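Protein of unknown function DUF574 (Streptomyces avermitilis, PDB 3GIW) is of uncharacterised function but is probably an S-adenosylmethionine-dependent methyltransferase, with a Rossmann-type fold that binds S-adenosyl-L-homocysteine. Local coordinates at residues V242-G245 and K251-P254. Numbering follows the deposited sequence.
Sequences VEPG and KWHP
The imidazole of H253 meets the segment 242-245 with its edge and the indole of W252 with its face. H253 CD2 sits 3.5 Å above the indole plane, over its centre. W252 CH2 lies over the middle of the imidazole. At the imidazole edge, H253 NE2 donates to E243 O at 2.8 Å. The bond is nearly straight (168° at the hydrogen), close to the ring and carbonyl planes. H253 CG stands anti to the carbonyl carbon (chi1 -63°), which carries the ring out to E243. The E243 chain bends at chi2 and brings its carboxylate near the imidazole, the two planes 22° apart. Its OE2 stays 3.8 Å from H253 NE2, too long for a hydrogen bond. P244 CD packs 3.6 Å from H253 CD2 and makes an off-centre CH-pi contact with the five-membered ring of W252. At the indole edge a water accepts from W252 NE1 at 2.9 Å and reaches V242 O and G245 O, each at 2.8 Å. G245 N bonds back to V242 O and closes a type VI beta turn, with cis-P244 at its third position. With H253 cut back to an alanine, E243 O would lose its imidazole donor, and the W252 face and P244 CD would probably be less well covered. The turn lies within strand 240-248, a discontinuous outermost strand of the mixed sheet. Segment 251-254 lies in the connection to strand 269-275. V242 and W252 both touch V273 there. W65 and H72 of helix 55-75 meet the W252 and H253 rings, and R68 binds W252 O.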
loop_
_atom_site.group_PDB
_atom_site.type_symbol
_atom_site.label_atom_id
_atom_site.label_comp_id
_atom_site.label_asym_id
_atom_site.label_seq_id
_atom_site.Cartn_x
_atom_site.Cartn_y
_atom_site.Cartn_z
ATOM N N VAL A 242 11.933 -6.878 -10.311
ATOM C CA VAL A 242 12.908 -5.817 -10.498
ATOM C C VAL A 242 13.997 -5.949 -9.416
ATOM O O VAL A 242 13.676 -6.137 -8.232
ATOM C CB VAL A 242 12.225 -4.420 -10.402
ATOM C CG1 VAL A 242 13.247 -3.264 -10.539
ATOM C CG2 VAL A 242 11.118 -4.303 -11.472
ATOM N N GLU A 243 15.275 -5.869 -9.767
ATOM C CA GLU A 243 16.341 -5.922 -8.773
ATOM C C GLU A 243 16.126 -4.753 -7.804
ATOM O O GLU A 243 15.722 -3.684 -8.224
ATOM C CB GLU A 243 17.748 -5.872 -9.434
ATOM C CG GLU A 243 18.062 -4.559 -10.169
ATOM C CD GLU A 243 18.576 -3.419 -9.274
ATOM O OE1 GLU A 243 18.994 -3.668 -8.111
ATOM O OE2 GLU A 243 18.556 -2.259 -9.768
ATOM N N PRO A 244 16.412 -4.955 -6.509
ATOM C CA PRO A 244 17.079 -6.074 -5.858
ATOM C C PRO A 244 16.165 -7.223 -5.393
ATOM O O PRO A 244 16.577 -8.039 -4.557
ATOM C CB PRO A 244 17.721 -5.401 -4.647
ATOM C CG PRO A 244 16.740 -4.334 -4.271
ATOM C CD PRO A 244 16.161 -3.839 -5.567
ATOM N N GLY A 245 14.959 -7.324 -5.939
ATOM C CA GLY A 245 14.039 -8.362 -5.503
ATOM C C GLY A 245 13.211 -7.962 -4.291
ATOM O O GLY A 245 12.754 -6.824 -4.179
ATOM N N LYS A 251 15.938 -0.745 2.041
ATOM C CA LYS A 251 17.010 -1.262 1.190
ATOM C C LYS A 251 16.640 -1.349 -0.307
ATOM O O LYS A 251 17.447 -1.809 -1.116
ATOM C CB LYS A 251 17.430 -2.659 1.709
ATOM C CG LYS A 251 17.977 -2.612 3.111
ATOM C CD LYS A 251 18.500 -3.958 3.589
ATOM C CE LYS A 251 18.929 -3.841 5.028
ATOM N NZ LYS A 251 19.672 -5.054 5.506
ATOM N N TRP A 252 15.417 -0.945 -0.656
ATOM C CA TRP A 252 14.940 -0.970 -2.043
ATOM C C TRP A 252 15.209 0.387 -2.709
ATOM O O TRP A 252 14.550 1.371 -2.393
ATOM C CB TRP A 252 13.446 -1.333 -2.110
ATOM C CG TRP A 252 12.930 -1.709 -3.466
ATOM C CD1 TRP A 252 12.831 -2.969 -3.959
ATOM C CD2 TRP A 252 12.509 -0.820 -4.523
ATOM N NE1 TRP A 252 12.352 -2.938 -5.248
ATOM C CE2 TRP A 252 12.173 -1.630 -5.626
ATOM C CE3 TRP A 252 12.361 0.565 -4.630
ATOM C CZ2 TRP A 252 11.712 -1.089 -6.850
ATOM C CZ3 TRP A 252 11.920 1.107 -5.852
ATOM C CH2 TRP A 252 11.589 0.275 -6.929
ATOM N N HIS A 253 16.171 0.425 -3.630
ATOM C CA HIS A 253 16.563 1.651 -4.362
ATOM C C HIS A 253 16.669 2.869 -3.414
ATOM O O HIS A 253 15.999 3.902 -3.619
ATOM C CB HIS A 253 15.594 1.934 -5.518
ATOM C CG HIS A 253 15.567 0.878 -6.585
ATOM N ND1 HIS A 253 15.560 1.188 -7.930
ATOM C CD2 HIS A 253 15.500 -0.468 -6.517
ATOM C CE1 HIS A 253 15.531 0.072 -8.639
ATOM N NE2 HIS A 253 15.517 -0.951 -7.807
ATOM N N PRO A 254 17.478 2.756 -2.357
ATOM C CA PRO A 254 17.539 3.848 -1.388
ATOM C C PRO A 254 18.140 5.129 -2.002
ATOM O O PRO A 254 18.983 5.047 -2.897
ATOM C CB PRO A 254 18.443 3.281 -0.287
ATOM C CG PRO A 254 19.328 2.304 -0.999
ATOM C CD PRO A 254 18.403 1.656 -2.007
HETATM O O HOH W 1 11.730 -5.499 -6.379
#